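Local coordinates for protein 5'-Methylthioadenosine Nucleosidase (Arabidopsis thaliana, PDB 2H8G) that is a nucleosidase of the phosphorylase superfamily that holds adenine in a pocket of its mixed alpha/beta fold, at residues A[39-51]-A[63-76]. Sequence-based numbering, arbitrary orientation.
Sequences ALPLVNKFGLSET and VLYHGVHKDLRINV
Ser49 and His66 form an antiparallel hydrogen-bonded pair that adds the short strand 49-50 to the edge of the hairpin made by strands 63-69 and 72-78, at the margin of the central mixed sheet of the phosphorylase-superfamily fold. Ser49 N donates to His66 O, and Ser49 O takes two N-H groups from one residue: His66 N at 2.9 Å and His66 ND1, also at 2.9 Å, from opposite faces of the carbonyl plane. The side-chain bond is bent (136° at the hydrogen); the first torsion of His66 sets the imidazole between its own N and carbonyl carbon, curling ND1 back to the edge strand. Two residues further along each strand, Leu64 O is also gripped twice: Thr51 N meets it almost head-on, whereas Thr51 OG1, at 2.9 Å, comes in from well to one side of that line.

Apolar contacts seat helix 36-45 on the sheet face that carries Tyr65, Ile74 and Val76. Val43 CG2 lies 3.7 Å from the Tyr65 ring centroid and 15° off its normal, a CH-pi contact, while Glu50 CB and CG run beside the CD2-CE2 side of that ring. A Schellman motif ends the helix, with Leu48 N bonded back to Val43 O and Gly47, of positive phi, as C-prime residue. It brings Leu48 over the hairpin: its CD2 approaches Gly67 CA, whose lack of a side chain admits the methyl, and Leu48 CD1 presses on Val76 CG2 at 3.4 Å, closer than usual van der Waals contact.

Aromatic packing closes the far end. His69 NE2 is hydrogen-bonded to Asn257 OD1 on helix 233-259. Phe46 turns its edge to the face of His69, planes 79° apart, with Phe46 CE2 over the centre of the imidazole.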
# COMPACT_ATOMS: atom_id res chain seq x y z
N ALA A 39 14.19 3.86 14.22
CA ALA A 39 14.67 2.53 14.59
C ALA A 39 16.05 2.49 15.24
O ALA A 39 16.27 1.71 16.17
CB ALA A 39 14.67 1.62 13.37
N LEU A 40 16.97 3.31 14.76
CA LEU A 40 18.33 3.32 15.31
C LEU A 40 18.39 3.38 16.83
O LEU A 40 19.12 2.61 17.45
CB LEU A 40 19.14 4.48 14.71
CG LEU A 40 19.54 4.31 13.24
CD1 LEU A 40 20.27 5.56 12.76
CD2 LEU A 40 20.42 3.08 13.08
N PRO A 41 17.64 4.30 17.46
CA PRO A 41 17.67 4.39 18.92
C PRO A 41 17.37 3.05 19.58
O PRO A 41 18.02 2.66 20.55
CB PRO A 41 16.59 5.44 19.22
CG PRO A 41 16.65 6.33 18.02
CD PRO A 41 16.75 5.33 16.89
N LEU A 42 16.39 2.33 19.04
CA LEU A 42 15.99 1.04 19.57
C LEU A 42 17.02 -0.04 19.24
O LEU A 42 17.30 -0.92 20.05
CB LEU A 42 14.62 0.64 19.01
CG LEU A 42 13.95 -0.60 19.62
CD1 LEU A 42 13.70 -0.37 21.10
CD2 LEU A 42 12.63 -0.86 18.90
N VAL A 43 17.57 0.02 18.03
CA VAL A 43 18.58 -0.95 17.60
C VAL A 43 19.79 -0.88 18.52
O VAL A 43 20.28 -1.91 19.00
CB VAL A 43 19.04 -0.67 16.15
CG1 VAL A 43 20.23 -1.55 15.80
CG2 VAL A 43 17.89 -0.93 15.18
N ASN A 44 20.27 0.33 18.77
CA ASN A 44 21.43 0.55 19.63
C ASN A 44 21.14 0.15 21.07
O ASN A 44 22.00 -0.39 21.76
CB ASN A 44 21.84 2.03 19.57
CG ASN A 44 22.37 2.43 18.20
OD1 ASN A 44 22.48 3.62 17.89
ND2 ASN A 44 22.73 1.44 17.39
N LYS A 45 19.92 0.41 21.52
CA LYS A 45 19.52 0.08 22.89
C LYS A 45 19.64 -1.41 23.18
O LYS A 45 20.08 -1.80 24.27
CB LYS A 45 18.08 0.54 23.14
CG LYS A 45 17.54 0.18 24.52
CD LYS A 45 18.33 0.86 25.62
CE LYS A 45 17.79 0.48 26.99
NZ LYS A 45 18.50 1.20 28.09
N PHE A 46 19.26 -2.24 22.23
CA PHE A 46 19.34 -3.69 22.41
C PHE A 46 20.49 -4.31 21.63
O PHE A 46 20.58 -5.53 21.51
CB PHE A 46 18.01 -4.35 22.01
CG PHE A 46 16.87 -4.01 22.92
CD1 PHE A 46 16.32 -2.73 22.92
CD2 PHE A 46 16.35 -4.96 23.80
CE1 PHE A 46 15.27 -2.40 23.78
CE2 PHE A 46 15.30 -4.64 24.66
CZ PHE A 46 14.76 -3.35 24.65
N GLY A 47 21.36 -3.46 21.10
CA GLY A 47 22.51 -3.93 20.34
C GLY A 47 22.17 -4.89 19.22
O GLY A 47 22.84 -5.90 19.03
N LEU A 48 21.12 -4.56 18.46
CA LEU A 48 20.72 -5.40 17.34
C LEU A 48 21.70 -5.22 16.19
O LEU A 48 22.22 -4.13 15.97
CB LEU A 48 19.31 -5.02 16.88
CG LEU A 48 18.20 -5.04 17.94
CD1 LEU A 48 16.90 -4.59 17.32
CD2 LEU A 48 18.05 -6.44 18.51
N SER A 49 21.95 -6.30 15.45
CA SER A 49 22.88 -6.25 14.32
C SER A 49 22.13 -6.22 13.00
O SER A 49 21.14 -6.92 12.82
CB SER A 49 23.81 -7.46 14.35
OG SER A 49 24.58 -7.48 15.55
N GLU A 50 22.62 -5.40 12.07
CA GLU A 50 22.00 -5.28 10.76
C GLU A 50 22.38 -6.48 9.90
O GLU A 50 23.54 -6.65 9.54
CB GLU A 50 22.48 -4.00 10.07
CG GLU A 50 21.72 -3.66 8.80
CD GLU A 50 22.30 -2.47 8.07
OE1 GLU A 50 22.57 -1.44 8.72
OE2 GLU A 50 22.48 -2.56 6.83
N THR A 51 21.40 -7.33 9.59
CA THR A 51 21.65 -8.51 8.77
C THR A 51 22.15 -8.07 7.40
O THR A 51 21.47 -7.32 6.70
CB THR A 51 20.38 -9.35 8.59
OG1 THR A 51 19.39 -8.58 7.91
CG2 THR A 51 19.83 -9.79 9.94
N VAL A 63 15.72 -2.96 5.33
CA VAL A 63 16.74 -3.20 6.34
C VAL A 63 16.17 -4.03 7.48
O VAL A 63 15.11 -3.71 8.03
CB VAL A 63 17.27 -1.88 6.92
CG1 VAL A 63 18.46 -2.15 7.83
CG2 VAL A 63 17.66 -0.93 5.79
N LEU A 64 16.87 -5.10 7.83
CA LEU A 64 16.44 -5.98 8.91
C LEU A 64 17.50 -6.08 10.00
O LEU A 64 18.63 -6.48 9.73
CB LEU A 64 16.14 -7.38 8.36
CG LEU A 64 15.87 -8.48 9.39
CD1 LEU A 64 14.67 -8.11 10.26
CD2 LEU A 64 15.63 -9.80 8.67
N TYR A 65 17.14 -5.70 11.21
CA TYR A 65 18.06 -5.77 12.34
C TYR A 65 17.58 -6.92 13.22
O TYR A 65 16.39 -7.01 13.52
CB TYR A 65 18.06 -4.48 13.16
CG TYR A 65 18.37 -3.22 12.39
CD1 TYR A 65 17.36 -2.53 11.72
CD2 TYR A 65 19.66 -2.70 12.35
CE1 TYR A 65 17.62 -1.35 11.04
CE2 TYR A 65 19.94 -1.52 11.66
CZ TYR A 65 18.91 -0.85 11.01
OH TYR A 65 19.18 0.32 10.33
N HIS A 66 18.50 -7.80 13.61
CA HIS A 66 18.12 -8.92 14.45
C HIS A 66 18.95 -8.95 15.73
O HIS A 66 20.06 -8.41 15.78
CB HIS A 66 18.29 -10.24 13.69
CG HIS A 66 19.71 -10.63 13.44
ND1 HIS A 66 20.62 -9.81 12.81
CD2 HIS A 66 20.39 -11.77 13.74
CE1 HIS A 66 21.78 -10.42 12.72
NE2 HIS A 66 21.67 -11.61 13.28
N GLY A 67 18.40 -9.58 16.76
CA GLY A 67 19.09 -9.67 18.02
C GLY A 67 18.29 -10.48 19.02
O GLY A 67 17.18 -10.93 18.72
N VAL A 68 18.85 -10.66 20.21
CA VAL A 68 18.17 -11.43 21.24
C VAL A 68 18.21 -10.72 22.58
O VAL A 68 19.25 -10.20 23.00
CB VAL A 68 18.81 -12.83 21.41
CG1 VAL A 68 18.02 -13.64 22.43
CG2 VAL A 68 18.84 -13.55 20.07
N HIS A 69 17.06 -10.68 23.25
CA HIS A 69 16.94 -10.05 24.55
C HIS A 69 16.19 -11.03 25.45
O HIS A 69 15.01 -11.28 25.25
CB HIS A 69 16.17 -8.74 24.46
CG HIS A 69 16.12 -7.98 25.75
ND1 HIS A 69 17.24 -7.46 26.35
CD2 HIS A 69 15.08 -7.67 26.56
CE1 HIS A 69 16.90 -6.86 27.48
NE2 HIS A 69 15.60 -6.97 27.63
N LYS A 70 16.90 -11.58 26.43
CA LYS A 70 16.30 -12.55 27.35
C LYS A 70 15.73 -13.73 26.58
O LYS A 70 16.45 -14.41 25.85
CB LYS A 70 15.21 -11.88 28.19
CG LYS A 70 15.73 -10.75 29.07
CD LYS A 70 14.61 -10.09 29.85
CE LYS A 70 15.13 -8.92 30.67
NZ LYS A 70 14.04 -8.22 31.41
N ASP A 71 14.43 -13.97 26.73
CA ASP A 71 13.78 -15.08 26.06
C ASP A 71 13.01 -14.66 24.81
O ASP A 71 12.12 -15.37 24.36
CB ASP A 71 12.83 -15.79 27.02
CG ASP A 71 13.50 -16.17 28.33
OD1 ASP A 71 13.81 -15.26 29.13
OD2 ASP A 71 13.72 -17.38 28.56
N LEU A 72 13.37 -13.51 24.25
CA LEU A 72 12.69 -13.02 23.06
C LEU A 72 13.60 -12.72 21.88
O LEU A 72 14.65 -12.10 22.03
CB LEU A 72 11.90 -11.74 23.38
CG LEU A 72 10.61 -11.83 24.19
CD1 LEU A 72 10.11 -10.43 24.49
CD2 LEU A 72 9.57 -12.63 23.42
N ARG A 73 13.19 -13.18 20.70
CA ARG A 73 13.94 -12.91 19.48
C ARG A 73 13.36 -11.59 19.01
O ARG A 73 12.14 -11.45 18.90
CB ARG A 73 13.67 -13.99 18.43
CG ARG A 73 14.31 -15.34 18.74
CD ARG A 73 13.97 -16.36 17.66
NE ARG A 73 14.74 -17.59 17.80
CZ ARG A 73 16.06 -17.66 17.65
NH1 ARG A 73 16.76 -16.57 17.35
NH2 ARG A 73 16.69 -18.82 17.80
N ILE A 74 14.21 -10.61 18.77
CA ILE A 74 13.74 -9.30 18.33
C ILE A 74 14.18 -8.98 16.92
O ILE A 74 15.37 -9.01 16.60
CB ILE A 74 14.25 -8.18 19.26
CG1 ILE A 74 13.84 -8.46 20.70
CG2 ILE A 74 13.69 -6.83 18.80
CD1 ILE A 74 14.35 -7.45 21.69
N ASN A 75 13.21 -8.67 16.07
CA ASN A 75 13.48 -8.32 14.69
C ASN A 75 12.93 -6.92 14.46
O ASN A 75 11.84 -6.59 14.93
CB ASN A 75 12.81 -9.30 13.73
CG ASN A 75 13.43 -10.69 13.78
OD1 ASN A 75 12.74 -11.69 13.99
ND2 ASN A 75 14.74 -10.75 13.59
N VAL A 76 13.70 -6.08 13.78
CA VAL A 76 13.26 -4.72 13.48
C VAL A 76 13.40 -4.55 11.97
O VAL A 76 14.49 -4.74 11.43
CB VAL A 76 14.13 -3.66 14.19
CG1 VAL A 76 13.67 -2.26 13.79
CG2 VAL A 76 14.03 -3.83 15.69
O HOH W 1 19.52 -7.49 22.71
O HOH W 2 22.78 -9.38 17.35
O HOH W 3 19.17 -5.96 6.28